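Local coordinates for probable AP endonuclease (African swine fever virus, PDB 6KI3), which probably cleaves the DNA backbone on the 5' side of abasic sites using three zinc ions, and probably also has 3'-5' exonuclease, 3'-phosphatase and 3'-repair diesterase activities, at residues His13-Ser17 / Leu279-Leu285; Leu241-Trp247 / Ile254-Leu259. One frame throughout, in Å; residues are numbered along the deposited sequence.

Interaction 1 of 2, residues His13-Ser17 / Leu279-Leu285. With nucleotides of chain C.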
loop_
_atom_site.group_PDB
_atom_site.type_symbol
_atom_site.label_atom_id
_atom_site.label_comp_id
_atom_site.label_asym_id
_atom_site.label_seq_id
_atom_site.Cartn_x
_atom_site.Cartn_y
_atom_site.Cartn_z
ATOM N N HIS A 13 -9.213 -11.571 5.202
ATOM C CA HIS A 13 -10.325 -12.094 5.970
ATOM C C HIS A 13 -10.235 -13.572 6.106
ATOM O O HIS A 13 -10.464 -14.098 7.252
ATOM C CB HIS A 13 -11.598 -11.724 5.262
ATOM C CG HIS A 13 -12.812 -12.378 5.777
ATOM N ND1 HIS A 13 -12.911 -13.692 6.025
ATOM C CD2 HIS A 13 -14.059 -11.877 6.016
ATOM C CE1 HIS A 13 -14.162 -13.977 6.419
ATOM N NE2 HIS A 13 -14.866 -12.872 6.412
ATOM N N ARG A 14 -9.947 -14.289 5.034
ATOM C CA ARG A 14 -9.879 -15.749 5.088
ATOM C C ARG A 14 -8.795 -16.380 5.976
ATOM O O ARG A 14 -9.021 -17.418 6.598
ATOM C CB ARG A 14 -9.771 -16.321 3.671
ATOM C CG ARG A 14 -9.555 -17.825 3.623
ATOM C CD ARG A 14 -9.173 -18.283 2.225
ATOM N NE ARG A 14 -8.017 -17.556 1.708
ATOM C CZ ARG A 14 -6.807 -18.084 1.560
ATOM N NH1 ARG A 14 -6.588 -19.349 1.891
ATOM N NH2 ARG A 14 -5.813 -17.346 1.081
ATOM N N LEU A 15 -7.620 -15.764 6.004
ATOM C CA LEU A 15 -6.456 -16.297 6.701
ATOM C C LEU A 15 -6.297 -15.756 8.114
ATOM O O LEU A 15 -5.346 -16.139 8.803
ATOM C CB LEU A 15 -5.177 -16.006 5.908
ATOM C CG LEU A 15 -5.174 -16.617 4.508
ATOM C CD1 LEU A 15 -3.957 -16.167 3.693
ATOM C CD2 LEU A 15 -5.226 -18.127 4.635
ATOM N N TRP A 16 -7.201 -14.891 8.571
ATOM C CA TRP A 16 -7.028 -14.269 9.879
ATOM C C TRP A 16 -8.295 -14.331 10.725
ATOM O O TRP A 16 -8.215 -14.426 11.954
ATOM C CB TRP A 16 -6.572 -12.818 9.715
ATOM C CG TRP A 16 -5.170 -12.686 9.201
ATOM C CD1 TRP A 16 -4.784 -12.396 7.924
ATOM C CD2 TRP A 16 -3.963 -12.845 9.957
ATOM N NE1 TRP A 16 -3.413 -12.360 7.840
ATOM C CE2 TRP A 16 -2.885 -12.633 9.075
ATOM C CE3 TRP A 16 -3.691 -13.146 11.295
ATOM C CZ2 TRP A 16 -1.556 -12.712 9.486
ATOM C CZ3 TRP A 16 -2.371 -13.224 11.702
ATOM C CH2 TRP A 16 -1.321 -13.007 10.802
ATOM N N SER A 17 -9.462 -14.274 10.090
ATOM C CA SER A 17 -10.707 -14.264 10.845
ATOM C C SER A 17 -11.001 -15.640 11.425
ATOM O O SER A 17 -10.772 -16.668 10.781
ATOM C CB SER A 17 -11.872 -13.815 9.964
ATOM O OG SER A 17 -11.720 -12.466 9.561
ATOM N N LEU A 279 -0.647 -16.223 0.697
ATOM C CA LEU A 279 -0.327 -17.640 0.698
ATOM C C LEU A 279 -1.627 -18.419 0.857
ATOM O O LEU A 279 -2.663 -17.869 1.242
ATOM C CB LEU A 279 0.691 -17.986 1.802
ATOM C CG LEU A 279 2.132 -17.551 1.478
ATOM C CD1 LEU A 279 3.173 -18.160 2.410
ATOM C CD2 LEU A 279 2.490 -17.901 0.040
ATOM N N GLY A 280 -1.567 -19.713 0.533
ATOM C CA GLY A 280 -2.776 -20.513 0.429
ATOM C C GLY A 280 -3.493 -20.756 1.740
ATOM O O GLY A 280 -4.681 -21.097 1.727
ATOM N N SER A 281 -2.814 -20.558 2.867
ATOM C CA SER A 281 -3.328 -20.995 4.160
ATOM C C SER A 281 -2.620 -20.213 5.261
ATOM O O SER A 281 -1.611 -19.545 5.022
ATOM C CB SER A 281 -3.143 -22.505 4.351
ATOM O OG SER A 281 -1.810 -22.811 4.720
ATOM N N SER A 282 -3.154 -20.324 6.482
ATOM C CA SER A 282 -2.686 -19.478 7.575
ATOM C C SER A 282 -1.224 -19.753 7.922
ATOM O O SER A 282 -0.431 -18.820 8.084
ATOM C CB SER A 282 -3.579 -19.671 8.799
ATOM O OG SER A 282 -2.889 -19.343 9.990
ATOM N N MET A 283 -0.849 -21.029 8.057
ATOM C CA MET A 283 0.472 -21.352 8.596
ATOM C C MET A 283 1.585 -21.003 7.614
ATOM O O MET A 283 2.661 -20.549 8.028
ATOM C CB MET A 283 0.537 -22.829 8.982
ATOM C CG MET A 283 1.895 -23.254 9.529
ATOM S SD MET A 283 1.850 -24.807 10.454
ATOM C CE MET A 283 0.322 -25.527 9.849
ATOM N N GLN A 284 1.355 -21.216 6.317
ATOM C CA GLN A 284 2.335 -20.771 5.334
ATOM C C GLN A 284 2.562 -19.270 5.453
ATOM O O GLN A 284 3.706 -18.806 5.521
ATOM C CB GLN A 284 1.894 -21.123 3.913
ATOM C CG GLN A 284 1.320 -22.501 3.708
ATOM C CD GLN A 284 0.573 -22.591 2.398
ATOM O OE1 GLN A 284 1.068 -23.151 1.416
ATOM N NE2 GLN A 284 -0.607 -22.007 2.363
ATOM N N LEU A 285 1.473 -18.495 5.489
ATOM C CA LEU A 285 1.580 -17.041 5.564
ATOM C C LEU A 285 2.328 -16.600 6.815
ATOM O O LEU A 285 3.166 -15.693 6.759
ATOM C CB LEU A 285 0.184 -16.416 5.529
ATOM C CG LEU A 285 0.119 -14.897 5.658
ATOM C CD1 LEU A 285 0.864 -14.254 4.510
ATOM C CD2 LEU A 285 -1.321 -14.408 5.705
ATOM P P DG C 3 -10.337 -10.668 1.967
ATOM O OP1 DG C 3 -10.011 -9.527 2.850
ATOM O OP2 DG C 3 -9.847 -12.023 2.310
ATOM O "O5'" DG C 3 -11.921 -10.729 1.808
ATOM C "C5'" DG C 3 -12.592 -9.677 1.133
ATOM C "C4'" DG C 3 -14.038 -10.040 0.867
ATOM O "O4'" DG C 3 -14.126 -10.879 -0.316
ATOM C "C3'" DG C 3 -14.730 -10.812 1.989
ATOM O "O3'" DG C 3 -16.056 -10.339 2.124
ATOM C "C2'" DG C 3 -14.697 -12.254 1.479
ATOM C "C1'" DG C 3 -14.862 -12.043 -0.014
ATOM N N9 DG C 3 -14.340 -13.140 -0.822
ATOM C C8 DG C 3 -13.205 -13.876 -0.582
ATOM N N7 DG C 3 -12.982 -14.793 -1.481
ATOM C C5 DG C 3 -14.035 -14.654 -2.378
ATOM C C6 DG C 3 -14.327 -15.375 -3.560
ATOM O O6 DG C 3 -13.692 -16.310 -4.066
ATOM N N1 DG C 3 -15.491 -14.912 -4.171
ATOM C C2 DG C 3 -16.272 -13.884 -3.698
ATOM N N2 DG C 3 -17.357 -13.579 -4.425
ATOM N N3 DG C 3 -16.009 -13.201 -2.592
ATOM C C4 DG C 3 -14.879 -13.639 -1.985
ATOM P P DA C 4 -16.975 -10.777 3.367
ATOM O OP1 DA C 4 -17.087 -9.600 4.256
ATOM O OP2 DA C 4 -16.502 -12.067 3.917
ATOM O "O5'" DA C 4 -18.396 -11.023 2.685
ATOM C "C5'" DA C 4 -18.922 -10.041 1.805
ATOM C "C4'" DA C 4 -20.009 -10.625 0.924
ATOM O "O4'" DA C 4 -19.434 -11.590 0.006
ATOM C "C3'" DA C 4 -21.125 -11.346 1.670
ATOM O "O3'" DA C 4 -22.370 -11.014 1.083
ATOM C "C2'" DA C 4 -20.780 -12.828 1.489
ATOM C "C1'" DA C 4 -20.081 -12.837 0.134
ATOM N N9 DA C 4 -19.067 -13.883 0.007
ATOM C C8 DA C 4 -18.082 -14.187 0.906
ATOM N N7 DA C 4 -17.303 -15.171 0.525
ATOM C C5 DA C 4 -17.807 -15.536 -0.712
ATOM C C6 DA C 4 -17.420 -16.524 -1.641
ATOM N N6 DA C 4 -16.389 -17.354 -1.448
ATOM N N1 DA C 4 -18.136 -16.624 -2.780
ATOM C C2 DA C 4 -19.167 -15.791 -2.971
ATOM N N3 DA C 4 -19.623 -14.826 -2.173
ATOM C C4 DA C 4 -18.893 -14.751 -1.049
#
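Arg14, Leu15 and Trp16, in a short and weakly bonded helix, lean on the turn Leu279-Ser281 and on Leu285, while the neighbouring His13 faces the DNA. His13 N donates to OP2 of DG3 of chain C at 3.0 Å and more weakly to OP1, a two-oxygen grip on one phosphate by a single backbone amide. With its CG anti to the backbone N (chi1 170°), the imidazole reaches toward the next nucleotide of the DNA, and His13 NE2 lies 3.1 Å from OP2 of DA4 of chain C. Arg14 extends and then bends at chi3, which brings its guanidinium up to the turn. Arg14 NH1 bonds Gly280 O at 2.6 Å, in the guanidinium plane but well above the carbonyl plane. Arg14 NH2 meets Leu279 O at 3.2 Å, so two adjacent carbonyls share one flat edge of the group. Leu15 divides its branches: CD2 lies over one face of the guanidinium near its rim and packs 3.4 Å from Ser281 C, whereas CD1 reaches Leu285 CD2 at 3.8 Å. The indole of Trp16 crosses Leu285 at about a right angle, with NE1 3.6 Å from Leu285 CD2. Ser17 N bonds His13 O, and Ser17 OG reaches Cys25 O. In this TIM barrel, the two segments follow strands 6-10 and 272-275, which pair in parallel where the first strand meets the last. Helix 25-39 packs against segment 13-17, with its Phe36 edge-to-face with Trp16, and helix 282-300 begins at the turn.

Interaction 2 of 2, residues Leu241-Trp247 / Ile254-Leu259; sequences LFEGMIW and IKQSGL
Leu259 lies against Trp247, Phe242 and Leu241 where a loop of the TIM barrel, running on from strand 238-239, turns back on the start of helix 258-269. The tight part is buried. Leu259 CB sits over the centre of one face of the Trp247 indole, a CH-pi contact of 3.7 Å to the centroid of the six-membered ring, and CG2 of Ile246 covers the opposite face, so the ring is sandwiched between aliphatic groups. Leu259 CG, anti to its backbone N (chi1 173°), carries the two branches apart: CD1 stays against the Trp247 ring, while CD2 meets Phe242 CE2 at 3.4 Å and Leu241 CD1 at 3.7 Å. The buried indole nitrogen, Trp247 NE1, bonds weakly to Ile195 O.

Toward Ile254 the packing thins. Ile254 CG2 lies over one face of the partly exposed Phe242 ring, 3.9 Å from the centroid, yet the end of the side chain leads away, and the residue also touches Thr295 and Leu299 of helix 282-300; the following Lys255 and Gln256 are exposed. Ser257 is the N-cap, its OG weakly bonded to Tyr260 N; the same OG donates to Ile254 O at 2.6 Å and lies at the edge of the Phe242 ring, 3.4 Å from CE1.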
loop_
_atom_site.group_PDB
_atom_site.type_symbol
_atom_site.label_atom_id
_atom_site.label_comp_id
_atom_site.label_asym_id
_atom_site.label_seq_id
_atom_site.Cartn_x
_atom_site.Cartn_y
_atom_site.Cartn_z
ATOM N N LEU A 241 10.271 -10.726 1.062
ATOM C CA LEU A 241 11.511 -9.967 0.958
ATOM C C LEU A 241 12.714 -10.902 0.969
ATOM O O LEU A 241 12.784 -11.837 1.773
ATOM C CB LEU A 241 11.611 -8.962 2.107
ATOM C CG LEU A 241 10.420 -8.018 2.299
ATOM C CD1 LEU A 241 10.663 -7.076 3.470
ATOM C CD2 LEU A 241 10.124 -7.238 1.024
ATOM N N PHE A 242 13.656 -10.648 0.057
ATOM C CA PHE A 242 14.867 -11.447 -0.125
ATOM C C PHE A 242 14.566 -12.868 -0.591
ATOM O O PHE A 242 15.420 -13.754 -0.481
ATOM C CB PHE A 242 15.720 -11.485 1.149
ATOM C CG PHE A 242 16.046 -10.130 1.701
ATOM C CD1 PHE A 242 17.121 -9.410 1.207
ATOM C CD2 PHE A 242 15.286 -9.580 2.718
ATOM C CE1 PHE A 242 17.428 -8.162 1.713
ATOM C CE2 PHE A 242 15.587 -8.334 3.230
ATOM C CZ PHE A 242 16.660 -7.623 2.728
ATOM N N GLU A 243 13.362 -13.110 -1.109
ATOM C CA GLU A 243 13.003 -14.407 -1.667
ATOM C C GLU A 243 12.510 -14.295 -3.104
ATOM O O GLU A 243 12.031 -15.287 -3.667
ATOM C CB GLU A 243 11.944 -15.093 -0.795
ATOM C CG GLU A 243 12.343 -15.224 0.671
ATOM C CD GLU A 243 11.460 -16.190 1.442
ATOM O OE1 GLU A 243 11.932 -16.747 2.455
ATOM O OE2 GLU A 243 10.297 -16.397 1.033
ATOM N N GLY A 244 12.619 -13.115 -3.712
ATOM C CA GLY A 244 12.210 -12.920 -5.088
ATOM C C GLY A 244 13.333 -12.400 -5.961
ATOM O O GLY A 244 14.495 -12.392 -5.548
ATOM N N MET A 245 12.997 -11.945 -7.167
ATOM C CA MET A 245 14.020 -11.547 -8.126
ATOM C C MET A 245 14.722 -10.250 -7.743
ATOM O O MET A 245 15.817 -9.983 -8.251
ATOM C CB MET A 245 13.401 -11.409 -9.517
ATOM C CG MET A 245 12.662 -12.652 -9.990
ATOM S SD MET A 245 13.751 -13.887 -10.723
ATOM C CE MET A 245 14.170 -13.087 -12.271
ATOM N N ILE A 246 14.133 -9.441 -6.861
ATOM C CA ILE A 246 14.709 -8.131 -6.576
ATOM C C ILE A 246 15.844 -8.237 -5.564
ATOM O O ILE A 246 16.880 -7.578 -5.712
ATOM C CB ILE A 246 13.622 -7.155 -6.092
ATOM C CG1 ILE A 246 12.398 -7.200 -7.005
ATOM C CG2 ILE A 246 14.168 -5.737 -6.039
ATOM C CD1 ILE A 246 11.291 -6.264 -6.562
ATOM N N TRP A 247 15.678 -9.057 -4.520
ATOM C CA TRP A 247 16.614 -9.017 -3.404
ATOM C C TRP A 247 17.064 -10.385 -2.898
ATOM O O TRP A 247 17.679 -10.450 -1.826
ATOM C CB TRP A 247 16.008 -8.231 -2.232
ATOM C CG TRP A 247 15.774 -6.781 -2.526
ATOM C CD1 TRP A 247 16.712 -5.855 -2.879
ATOM C CD2 TRP A 247 14.522 -6.086 -2.475
ATOM N NE1 TRP A 247 16.121 -4.629 -3.060
ATOM C CE2 TRP A 247 14.777 -4.742 -2.816
ATOM C CE3 TRP A 247 13.210 -6.468 -2.177
ATOM C CZ2 TRP A 247 13.770 -3.781 -2.869
ATOM C CZ3 TRP A 247 12.211 -5.511 -2.230
ATOM C CH2 TRP A 247 12.496 -4.184 -2.573
ATOM N N ILE A 254 22.123 -8.124 3.872
ATOM C CA ILE A 254 20.846 -7.441 3.684
ATOM C C ILE A 254 20.971 -5.924 3.737
ATOM O O ILE A 254 20.056 -5.223 3.284
ATOM C CB ILE A 254 19.826 -7.925 4.728
ATOM C CG1 ILE A 254 20.379 -7.738 6.142
ATOM C CG2 ILE A 254 19.469 -9.384 4.485
ATOM C CD1 ILE A 254 19.472 -8.276 7.230
ATOM N N LYS A 255 22.068 -5.391 4.268
ATOM C CA LYS A 255 22.247 -3.948 4.359
ATOM C C LYS A 255 22.884 -3.347 3.112
ATOM O O LYS A 255 23.084 -2.129 3.063
ATOM C CB LYS A 255 23.076 -3.593 5.598
ATOM C CG LYS A 255 22.347 -3.871 6.905
ATOM C CD LYS A 255 23.179 -3.489 8.117
ATOM C CE LYS A 255 23.415 -1.990 8.184
ATOM N NZ LYS A 255 23.944 -1.570 9.512
ATOM N N GLN A 256 23.208 -4.164 2.112
ATOM C CA GLN A 256 23.581 -3.672 0.793
ATOM C C GLN A 256 22.459 -3.834 -0.222
ATOM O O GLN A 256 22.636 -3.465 -1.388
ATOM C CB GLN A 256 24.842 -4.381 0.287
ATOM C CG GLN A 256 26.137 -3.864 0.895
ATOM C CD GLN A 256 26.500 -4.565 2.187
ATOM O OE1 GLN A 256 26.914 -5.723 2.181
ATOM N NE2 GLN A 256 26.345 -3.865 3.305
ATOM N N SER A 257 21.318 -4.375 0.191
ATOM C CA SER A 257 20.177 -4.513 -0.699
ATOM C C SER A 257 19.506 -3.161 -0.921
ATOM O O SER A 257 19.739 -2.190 -0.196
ATOM C CB SER A 257 19.163 -5.500 -0.123
ATOM O OG SER A 257 18.651 -5.043 1.118
ATOM N N GLY A 258 18.659 -3.109 -1.949
ATOM C CA GLY A 258 17.858 -1.920 -2.169
ATOM C C GLY A 258 16.768 -1.747 -1.131
ATOM O O GLY A 258 16.342 -0.621 -0.860
ATOM N N LEU A 259 16.312 -2.850 -0.531
ATOM C CA LEU A 259 15.251 -2.765 0.469
ATOM C C LEU A 259 15.718 -2.029 1.717
ATOM O O LEU A 259 14.971 -1.220 2.280
ATOM C CB LEU A 259 14.755 -4.161 0.838
ATOM C CG LEU A 259 13.793 -4.170 1.978
ATOM C CD1 LEU A 259 12.412 -4.018 1.497
ATOM C CD2 LEU A 259 13.929 -5.408 2.833
#

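Overall arrangement
Interaction 2 is nested within the chain loop that interaction 1 closes; their centres lie 24 Å apart, and their nearest atoms about 7 Å apart without touching. Helix 282-300 links them: it begins in interaction 1, and further along its Glu292 accepts a bond from Leu241 N while Thr295 touches Phe242. Arg277 is a second bridge, touched by Leu285 and by Leu241. Neither contact reaches the zinc ions; the side chain of Leu279 is about 14 Å and that of Leu241 about 12 Å from a bound zinc ion. Their relation to DNA differs: interaction 1 includes a phosphate grip, whereas the nearest atom of interaction 2 is about 12 Å from the nucleic acid.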